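Local coordinates for type VI immunity protein Atu4351 (Agrobacterium fabrum, PDB 6ITW) that probably protects the bacterium from its own type VI secretion effector, serving as the cognate immunity protein (antitoxin) of an effector-immunity pair, at residues N34-D42 and S128-V136; G55-Y65 and H85-L96. One frame throughout, in Å; residues are numbered along the deposited sequence.

Overall arrangement
After helices 9-15 and 26-31 the chain reaches 34-42, where a loop runs into helix 38-47, then passes through strands 49-52 and 57-59, helix 66-73 and the hairpin of strands 84-90 and 94-99. Interaction 2 closes the shorter loop, pairing 55-65 with 85-96 inside the large mixed sheet. Interaction 1 closes a longer loop, bringing 128-136 back to 34-42, and interaction 2 is nested within it. Their centres lie about 15 Å apart, yet they touch: Tyr40 meets Phe59 and Leu87, while Ile36 and Leu132 also pack on Leu87. The two helices of interaction 1 thus lie against the mixed sheet in which interaction 2 pairs strands 57-59 and 84-90.

Interaction 1: residues N34-D42 and S128-V136; sequences NRIPETYLD and SDINLGIAV
Pro37 and Asp129 mark the closest backbone approach, 5.6 Å between their CA atoms, where the short segments of helices 38-42 and 128-136 run at 46° to each other with their axes 9.4 Å apart. This is helix-helix packing against the mixed sheet, whose strands 57-59, 84-90 and 94-99 fall in the GAD-like range, and it joins the start of one helix to the first turns of the other. Pro37 occupies the N-cap position and its ring touches both Asp129 and Leu132, CD toward Leu132 and CB 3.5 Å from Asp129 OD2. That same oxygen is gripped by Thr39: OG1 donates to OD2 at 2.5 Å through the anti lone pair of the carboxylate, and Thr39 N adds a weak bond. With chi1 at 59°, the threonine hydroxyl lies between its backbone N and carbonyl carbon, facing the aspartate. The N-terminal end of helix 38-47 may help stabilise a negative charge on Asp129. Deeper in, Leu132 puts CD2 against Tyr40, 3.5 Å from Tyr40 CB, with its CG behind it near CD1 of the ring. Val136 meets the same tyrosine farther along the ring, CG2 to CE1 at 4.1 Å. Trp98 of strand 94-99 packs against Pro37, Ser128 and Leu132. A water bridges the polar side, donating to Thr39 OG1 and Asp129 O, each 2.8 Å away.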
loop_
_atom_site.group_PDB
_atom_site.type_symbol
_atom_site.label_atom_id
_atom_site.label_comp_id
_atom_site.label_asym_id
_atom_site.label_seq_id
_atom_site.Cartn_x
_atom_site.Cartn_y
_atom_site.Cartn_z
ATOM N N ASN A 34 -0.246 -0.936 -20.631
ATOM C CA ASN A 34 -1.643 -0.500 -20.648
ATOM C C ASN A 34 -2.426 -0.929 -19.411
ATOM O O ASN A 34 -3.642 -0.729 -19.353
ATOM C CB ASN A 34 -2.377 -0.982 -21.901
ATOM C CG ASN A 34 -1.821 -0.378 -23.157
ATOM O OD1 ASN A 34 -1.397 -1.098 -24.062
ATOM N ND2 ASN A 34 -1.802 0.955 -23.221
ATOM N N ARG A 35 -1.768 -1.504 -18.411
ATOM C CA ARG A 35 -2.431 -1.780 -17.150
ATOM C C ARG A 35 -1.947 -0.894 -16.011
ATOM O O ARG A 35 -2.711 -0.657 -15.070
ATOM C CB ARG A 35 -2.274 -3.266 -16.796
ATOM C CG ARG A 35 -3.282 -4.114 -17.567
ATOM C CD ARG A 35 -2.798 -5.501 -17.893
ATOM N NE ARG A 35 -2.301 -6.207 -16.723
ATOM C CZ ARG A 35 -2.018 -7.505 -16.719
ATOM N NH1 ARG A 35 -2.202 -8.221 -17.823
ATOM N NH2 ARG A 35 -1.558 -8.086 -15.617
ATOM N N ILE A 36 -0.725 -0.371 -16.091
ATOM C CA ILE A 36 -0.192 0.613 -15.151
ATOM C C ILE A 36 0.349 1.748 -16.010
ATOM O O ILE A 36 0.989 1.470 -17.035
ATOM C CB ILE A 36 0.904 0.004 -14.260
ATOM C CG1 ILE A 36 0.369 -1.212 -13.482
ATOM C CG2 ILE A 36 1.494 1.061 -13.329
ATOM C CD1 ILE A 36 1.436 -1.935 -12.654
ATOM N N PRO A 37 0.121 3.018 -15.661
ATOM C CA PRO A 37 0.577 4.125 -16.531
ATOM C C PRO A 37 2.069 4.034 -16.846
ATOM O O PRO A 37 2.886 3.698 -15.984
ATOM C CB PRO A 37 0.257 5.380 -15.710
ATOM C CG PRO A 37 -0.879 4.957 -14.785
ATOM C CD PRO A 37 -0.641 3.492 -14.484
ATOM N N GLU A 38 2.425 4.355 -18.099
ATOM C CA GLU A 38 3.813 4.179 -18.539
ATOM C C GLU A 38 4.778 5.120 -17.836
ATOM O O GLU A 38 5.944 4.755 -17.642
ATOM C CB GLU A 38 3.949 4.369 -20.055
ATOM C CG GLU A 38 4.488 3.119 -20.747
ATOM C CD GLU A 38 5.944 2.784 -20.380
ATOM O OE1 GLU A 38 6.808 3.691 -20.415
ATOM O OE2 GLU A 38 6.229 1.601 -20.071
ATOM N N THR A 39 4.343 6.336 -17.479
ATOM C CA THR A 39 5.242 7.222 -16.749
ATOM C C THR A 39 5.681 6.588 -15.435
ATOM O O THR A 39 6.841 6.711 -15.039
ATOM C CB THR A 39 4.583 8.581 -16.503
ATOM O OG1 THR A 39 3.365 8.419 -15.759
ATOM C CG2 THR A 39 4.302 9.273 -17.831
ATOM N N TYR A 40 4.779 5.869 -14.758
ATOM C CA TYR A 40 5.186 5.192 -13.533
ATOM C C TYR A 40 6.139 4.045 -13.835
ATOM O O TYR A 40 7.124 3.839 -13.111
ATOM C CB TYR A 40 3.970 4.671 -12.757
ATOM C CG TYR A 40 4.396 3.895 -11.540
ATOM C CD1 TYR A 40 4.692 4.548 -10.336
ATOM C CD2 TYR A 40 4.560 2.520 -11.601
ATOM C CE1 TYR A 40 5.131 3.833 -9.216
ATOM C CE2 TYR A 40 5.006 1.798 -10.490
ATOM C CZ TYR A 40 5.281 2.460 -9.304
ATOM O OH TYR A 40 5.707 1.738 -8.208
ATOM N N LEU A 41 5.842 3.257 -14.876
ATOM C CA LEU A 41 6.680 2.097 -15.168
ATOM C C LEU A 41 8.075 2.533 -15.605
ATOM O O LEU A 41 9.076 1.900 -15.245
ATOM C CB LEU A 41 6.024 1.220 -16.229
ATOM C CG LEU A 41 4.760 0.471 -15.803
ATOM C CD1 LEU A 41 4.107 -0.216 -17.020
ATOM C CD2 LEU A 41 5.075 -0.545 -14.688
ATOM N N ASP A 42 8.163 3.631 -16.353
ATOM C CA ASP A 42 9.471 4.125 -16.753
ATOM C C ASP A 42 10.264 4.638 -15.552
ATOM O O ASP A 42 11.475 4.402 -15.456
ATOM C CB ASP A 42 9.323 5.210 -17.821
ATOM C CG ASP A 42 10.642 5.479 -18.542
ATOM O OD1 ASP A 42 11.294 4.485 -18.955
ATOM O OD2 ASP A 42 11.036 6.663 -18.677
ATOM N N SER A 128 -4.833 9.639 -15.319
ATOM C CA SER A 128 -4.203 8.461 -14.723
ATOM C C SER A 128 -2.751 8.714 -14.330
ATOM O O SER A 128 -2.382 8.549 -13.162
ATOM C CB SER A 128 -4.289 7.275 -15.689
ATOM O OG SER A 128 -5.632 6.860 -15.833
ATOM N N ASP A 129 -1.908 9.093 -15.303
ATOM C CA ASP A 129 -0.502 9.381 -15.017
ATOM C C ASP A 129 -0.349 10.371 -13.865
ATOM O O ASP A 129 0.443 10.152 -12.937
ATOM C CB ASP A 129 0.183 9.920 -16.271
ATOM C CG ASP A 129 0.358 8.870 -17.318
ATOM O OD1 ASP A 129 -0.588 8.656 -18.100
ATOM O OD2 ASP A 129 1.424 8.220 -17.338
ATOM N N ILE A 130 -1.113 11.460 -13.906
ATOM C CA ILE A 130 -1.069 12.472 -12.854
ATOM C C ILE A 130 -1.570 11.902 -11.528
ATOM O O ILE A 130 -1.021 12.204 -10.463
ATOM C CB ILE A 130 -1.897 13.690 -13.304
ATOM C CG1 ILE A 130 -1.205 14.391 -14.476
ATOM C CG2 ILE A 130 -2.169 14.646 -12.151
ATOM C CD1 ILE A 130 -2.134 15.328 -15.259
ATOM N N ASN A 131 -2.624 11.082 -11.576
ATOM C CA ASN A 131 -3.208 10.494 -10.371
ATOM C C ASN A 131 -2.192 9.627 -9.639
ATOM O O ASN A 131 -2.009 9.752 -8.423
ATOM C CB ASN A 131 -4.449 9.663 -10.745
ATOM C CG ASN A 131 -5.153 9.056 -9.520
ATOM O OD1 ASN A 131 -4.890 7.914 -9.133
ATOM N ND2 ASN A 131 -6.057 9.818 -8.922
ATOM N N LEU A 132 -1.530 8.725 -10.365
ATOM C CA LEU A 132 -0.494 7.916 -9.739
ATOM C C LEU A 132 0.664 8.787 -9.279
ATOM O O LEU A 132 1.264 8.523 -8.232
ATOM C CB LEU A 132 -0.010 6.836 -10.701
ATOM C CG LEU A 132 0.919 5.777 -10.104
ATOM C CD1 LEU A 132 0.539 5.406 -8.649
ATOM C CD2 LEU A 132 0.905 4.548 -10.994
ATOM N N GLY A 133 0.986 9.834 -10.048
ATOM C CA GLY A 133 2.064 10.726 -9.652
ATOM C C GLY A 133 1.759 11.462 -8.364
ATOM O O GLY A 133 2.639 11.667 -7.522
ATOM N N ILE A 134 0.505 11.861 -8.183
ATOM C CA ILE A 134 0.133 12.502 -6.932
ATOM C C ILE A 134 0.261 11.517 -5.777
ATOM O O ILE A 134 0.804 11.852 -4.715
ATOM C CB ILE A 134 -1.284 13.098 -7.040
ATOM C CG1 ILE A 134 -1.247 14.326 -7.962
ATOM C CG2 ILE A 134 -1.835 13.450 -5.646
ATOM C CD1 ILE A 134 -2.599 14.815 -8.394
ATOM N N ALA A 135 -0.209 10.279 -5.970
ATOM C CA ALA A 135 -0.130 9.297 -4.895
ATOM C C ALA A 135 1.316 9.075 -4.470
ATOM O O ALA A 135 1.602 8.972 -3.274
ATOM C CB ALA A 135 -0.784 7.972 -5.315
ATOM N N VAL A 136 2.248 9.025 -5.434
ATOM C CA VAL A 136 3.642 8.732 -5.092
ATOM C C VAL A 136 4.276 9.908 -4.342
ATOM O O VAL A 136 5.059 9.712 -3.405
ATOM C CB VAL A 136 4.436 8.351 -6.355
ATOM C CG1 VAL A 136 5.922 8.209 -6.052
ATOM C CG2 VAL A 136 3.895 7.046 -6.929
HETATM O O HOH W 1 2.466 8.175 -13.091
#

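Interaction 2: residues G55-Y65 and H85-L96; sequences GYFQFCNPEKY and HALGFSAFGKIL
Gln58 and Phe89 both place CG between backbone N and carbonyl carbon (chi1 64° and 39°), which brings the glutamine's extended chain over the phenylalanine ring. Gln58 CG makes a CH-pi contact 4.0 Å from the Phe89 centroid, and the amide is tilted 31° from the ring plane, with Gln58 CD 3.2 Å from Phe89 CE1. These residues form the antiparallel hydrogen-bonded pair of strands 57-59 and 84-90: Phe89 N to Gln58 O is 2.9 Å, and Gln58 N returns a bond to Phe89 O. Beyond them, Cys60 N bonds Leu87 O at 2.9 Å from above the carbonyl plane. The CE2-CZ edge of Phe89 points at the face of Tyr65 in a T-shaped stack, centroids 5.3 Å apart. Beside Phe59, Gly88 leaves room for the Phe57 ring, whose CZ rests 3.7 Å from Gly88 CA. Leu87 and Gly88 both face Leu96 in a classic beta bulge, both their N-H groups bonding to Leu96 O. Gln58 OE1 and NE2 are held by Gly168 N and Gln169 O. Helix 193-200 covers Phe89 and Tyr65 through Met197, strand 49-52 flanks strand 57-59, and strand 103-108 continues the sheet beyond Leu96.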
loop_
_atom_site.group_PDB
_atom_site.type_symbol
_atom_site.label_atom_id
_atom_site.label_comp_id
_atom_site.label_asym_id
_atom_site.label_seq_id
_atom_site.Cartn_x
_atom_site.Cartn_y
_atom_site.Cartn_z
ATOM N N GLY A 55 12.513 3.534 5.327
ATOM C CA GLY A 55 11.548 2.454 5.464
ATOM C C GLY A 55 10.119 2.920 5.622
ATOM O O GLY A 55 9.220 2.081 5.725
ATOM N N TYR A 56 9.880 4.232 5.631
ATOM C CA TYR A 56 8.523 4.751 5.757
ATOM C C TYR A 56 7.658 4.354 4.565
ATOM O O TYR A 56 6.430 4.252 4.690
ATOM C CB TYR A 56 8.586 6.270 5.908
ATOM C CG TYR A 56 7.343 6.932 6.426
ATOM C CD1 TYR A 56 7.143 7.108 7.798
ATOM C CD2 TYR A 56 6.377 7.416 5.545
ATOM C CE1 TYR A 56 5.998 7.732 8.282
ATOM C CE2 TYR A 56 5.239 8.043 6.009
ATOM C CZ TYR A 56 5.051 8.195 7.383
ATOM O OH TYR A 56 3.922 8.819 7.843
ATOM N N PHE A 57 8.280 4.138 3.405
ATOM C CA PHE A 57 7.624 3.611 2.216
ATOM C C PHE A 57 8.669 2.833 1.422
ATOM O O PHE A 57 9.851 3.169 1.435
ATOM C CB PHE A 57 6.992 4.732 1.366
ATOM C CG PHE A 57 6.235 4.234 0.137
ATOM C CD1 PHE A 57 4.883 3.894 0.210
ATOM C CD2 PHE A 57 6.875 4.129 -1.094
ATOM C CE1 PHE A 57 4.188 3.459 -0.924
ATOM C CE2 PHE A 57 6.201 3.683 -2.225
ATOM C CZ PHE A 57 4.855 3.347 -2.145
ATOM N N GLN A 58 8.238 1.767 0.772
ATOM C CA GLN A 58 9.106 1.008 -0.109
ATOM C C GLN A 58 8.284 0.585 -1.310
ATOM O O GLN A 58 7.073 0.385 -1.195
ATOM C CB GLN A 58 9.701 -0.225 0.574
ATOM C CG GLN A 58 8.679 -1.262 0.979
ATOM C CD GLN A 58 9.271 -2.327 1.871
ATOM O OE1 GLN A 58 9.664 -3.397 1.397
ATOM N NE2 GLN A 58 9.344 -2.041 3.183
ATOM N N PHE A 59 8.939 0.479 -2.466
ATOM C CA PHE A 59 8.274 0.001 -3.667
ATOM C C PHE A 59 8.451 -1.500 -3.756
ATOM O O PHE A 59 9.419 -2.066 -3.226
ATOM C CB PHE A 59 8.838 0.654 -4.930
ATOM C CG PHE A 59 8.559 2.114 -5.037
ATOM C CD1 PHE A 59 9.437 3.051 -4.475
ATOM C CD2 PHE A 59 7.427 2.568 -5.707
ATOM C CE1 PHE A 59 9.180 4.432 -4.572
ATOM C CE2 PHE A 59 7.166 3.940 -5.807
ATOM C CZ PHE A 59 8.053 4.869 -5.243
ATOM N N CYS A 60 7.503 -2.144 -4.432
ATOM C CA CYS A 60 7.513 -3.591 -4.555
ATOM C C CYS A 60 7.148 -3.982 -5.978
ATOM O O CYS A 60 6.488 -3.235 -6.705
ATOM C CB CYS A 60 6.542 -4.257 -3.557
ATOM S SG CYS A 60 4.763 -3.886 -3.827
ATOM N N ASN A 61 7.578 -5.178 -6.361
ATOM C CA ASN A 61 7.194 -5.749 -7.640
ATOM C C ASN A 61 5.764 -6.274 -7.566
ATOM O O ASN A 61 5.506 -7.218 -6.816
ATOM C CB ASN A 61 8.176 -6.860 -8.018
ATOM C CG ASN A 61 7.988 -7.353 -9.441
ATOM O OD1 ASN A 61 6.853 -7.484 -9.930
ATOM N ND2 ASN A 61 9.107 -7.617 -10.124
ATOM N N PRO A 62 4.814 -5.703 -8.328
ATOM C CA PRO A 62 3.413 -6.171 -8.243
ATOM C C PRO A 62 3.263 -7.656 -8.466
ATOM O O PRO A 62 2.371 -8.288 -7.887
ATOM C CB PRO A 62 2.691 -5.396 -9.356
ATOM C CG PRO A 62 3.647 -4.358 -9.821
ATOM C CD PRO A 62 5.019 -4.762 -9.437
ATOM N N GLU A 63 4.109 -8.223 -9.325
ATOM C CA GLU A 63 4.050 -9.652 -9.579
ATOM C C GLU A 63 4.309 -10.453 -8.304
ATOM O O GLU A 63 3.655 -11.473 -8.069
ATOM C CB GLU A 63 5.045 -10.013 -10.685
ATOM C CG GLU A 63 4.854 -11.419 -11.252
ATOM C CD GLU A 63 3.527 -11.596 -12.005
ATOM O OE1 GLU A 63 2.815 -10.594 -12.280
ATOM O OE2 GLU A 63 3.199 -12.755 -12.327
ATOM N N LYS A 64 5.220 -9.980 -7.443
ATOM C CA LYS A 64 5.604 -10.738 -6.252
ATOM C C LYS A 64 4.546 -10.684 -5.153
ATOM O O LYS A 64 4.499 -11.592 -4.314
ATOM C CB LYS A 64 6.961 -10.238 -5.728
ATOM C CG LYS A 64 8.119 -10.666 -6.655
ATOM C CD LYS A 64 9.454 -9.949 -6.397
ATOM C CE LYS A 64 10.052 -10.296 -5.038
ATOM N NZ LYS A 64 11.520 -9.969 -4.974
ATOM N N TYR A 65 3.682 -9.670 -5.159
ATOM C CA TYR A 65 2.673 -9.485 -4.119
ATOM C C TYR A 65 1.236 -9.646 -4.617
ATOM O O TYR A 65 0.305 -9.262 -3.898
ATOM C CB TYR A 65 2.852 -8.107 -3.465
ATOM C CG TYR A 65 4.148 -8.013 -2.673
ATOM C CD1 TYR A 65 5.364 -7.760 -3.315
ATOM C CD2 TYR A 65 4.165 -8.213 -1.294
ATOM C CE1 TYR A 65 6.561 -7.688 -2.607
ATOM C CE2 TYR A 65 5.363 -8.149 -0.572
ATOM C CZ TYR A 65 6.555 -7.883 -1.240
ATOM O OH TYR A 65 7.737 -7.795 -0.547
ATOM N N HIS A 85 -3.091 -3.755 -8.745
ATOM C CA HIS A 85 -1.672 -4.084 -8.754
ATOM C C HIS A 85 -0.978 -3.370 -7.609
ATOM O O HIS A 85 -1.037 -2.141 -7.518
ATOM C CB HIS A 85 -1.060 -3.710 -10.105
ATOM C CG HIS A 85 -1.892 -4.172 -11.255
ATOM N ND1 HIS A 85 -2.041 -5.508 -11.568
ATOM C CD2 HIS A 85 -2.675 -3.489 -12.123
ATOM C CE1 HIS A 85 -2.858 -5.622 -12.601
ATOM N NE2 HIS A 85 -3.258 -4.413 -12.954
ATOM N N ALA A 86 -0.306 -4.144 -6.759
ATOM C CA ALA A 86 0.401 -3.598 -5.600
ATOM C C ALA A 86 1.708 -2.953 -6.056
ATOM O O ALA A 86 2.566 -3.626 -6.642
ATOM C CB ALA A 86 0.672 -4.705 -4.578
ATOM N N LEU A 87 1.878 -1.660 -5.765
ATOM C CA LEU A 87 3.058 -0.927 -6.214
ATOM C C LEU A 87 4.076 -0.666 -5.111
ATOM O O LEU A 87 5.269 -0.524 -5.411
ATOM C CB LEU A 87 2.653 0.417 -6.829
ATOM C CG LEU A 87 1.576 0.343 -7.914
ATOM C CD1 LEU A 87 1.240 1.736 -8.418
ATOM C CD2 LEU A 87 2.006 -0.573 -9.064
ATOM N N GLY A 88 3.635 -0.585 -3.859
ATOM C CA GLY A 88 4.522 -0.332 -2.734
ATOM C C GLY A 88 3.716 -0.354 -1.454
ATOM O O GLY A 88 2.485 -0.472 -1.472
ATOM N N PHE A 89 4.416 -0.232 -0.322
ATOM C CA PHE A 89 3.682 -0.174 0.938
ATOM C C PHE A 89 4.439 0.604 2.008
ATOM O O PHE A 89 5.673 0.626 2.046
ATOM C CB PHE A 89 3.335 -1.582 1.463
ATOM C CG PHE A 89 4.423 -2.615 1.255
ATOM C CD1 PHE A 89 5.409 -2.818 2.222
ATOM C CD2 PHE A 89 4.428 -3.420 0.114
ATOM C CE1 PHE A 89 6.379 -3.796 2.054
ATOM C CE2 PHE A 89 5.394 -4.409 -0.062
ATOM C CZ PHE A 89 6.372 -4.592 0.906
ATOM N N SER A 90 3.666 1.232 2.892
ATOM C CA SER A 90 4.200 1.846 4.098
ATOM C C SER A 90 4.975 0.851 4.945
ATOM O O SER A 90 4.997 -0.356 4.662
ATOM C CB SER A 90 3.069 2.434 4.942
ATOM O OG SER A 90 2.441 1.408 5.706
ATOM N N ALA A 91 5.570 1.360 6.024
ATOM C CA ALA A 91 6.310 0.541 6.968
ATOM C C ALA A 91 5.425 -0.433 7.745
ATOM O O ALA A 91 5.950 -1.366 8.374
ATOM C CB ALA A 91 7.042 1.466 7.941
ATOM N N PHE A 92 4.108 -0.220 7.746
ATOM C CA PHE A 92 3.161 -1.090 8.433
ATOM C C PHE A 92 2.328 -1.924 7.460
ATOM O O PHE A 92 1.296 -2.482 7.849
ATOM C CB PHE A 92 2.254 -0.265 9.345
ATOM C CG PHE A 92 3.019 0.627 10.289
ATOM C CD1 PHE A 92 3.414 0.162 11.537
ATOM C CD2 PHE A 92 3.379 1.911 9.910
ATOM C CE1 PHE A 92 4.150 0.965 12.388
ATOM C CE2 PHE A 92 4.111 2.725 10.768
ATOM C CZ PHE A 92 4.494 2.253 12.008
ATOM N N GLY A 93 2.744 -2.021 6.203
ATOM C CA GLY A 93 2.058 -2.924 5.297
ATOM C C GLY A 93 0.854 -2.330 4.610
ATOM O O GLY A 93 0.065 -3.068 4.016
ATOM N N LYS A 94 0.684 -1.012 4.664
ATOM C CA LYS A 94 -0.412 -0.349 3.962
ATOM C C LYS A 94 -0.010 -0.189 2.497
ATOM O O LYS A 94 0.875 0.612 2.172
ATOM C CB LYS A 94 -0.720 0.999 4.617
ATOM C CG LYS A 94 -1.895 1.782 4.039
ATOM C CD LYS A 94 -2.236 2.956 4.955
ATOM C CE LYS A 94 -3.573 3.617 4.628
ATOM N NZ LYS A 94 -3.791 4.892 5.414
ATOM N N ILE A 95 -0.682 -0.931 1.616
ATOM C CA ILE A 95 -0.291 -1.061 0.214
ATOM C C ILE A 95 -0.840 0.093 -0.622
ATOM O O ILE A 95 -2.044 0.388 -0.594
ATOM C CB ILE A 95 -0.786 -2.400 -0.343
ATOM C CG1 ILE A 95 -0.116 -3.551 0.415
ATOM C CG2 ILE A 95 -0.564 -2.463 -1.854
ATOM C CD1 ILE A 95 -0.720 -4.914 0.106
ATOM N N LEU A 96 0.042 0.737 -1.384
ATOM C CA LEU A 96 -0.360 1.605 -2.486
ATOM C C LEU A 96 -0.524 0.738 -3.730
ATOM O O LEU A 96 0.447 0.110 -4.188
ATOM C CB LEU A 96 0.671 2.700 -2.737
ATOM C CG LEU A 96 0.471 3.564 -3.989
ATOM C CD1 LEU A 96 -0.941 4.118 -4.035
ATOM C CD2 LEU A 96 1.477 4.713 -4.042
HETATM O O HOH W 2 8.141 0.388 3.801
HETATM O O HOH W 3 0.079 -7.060 -7.433
#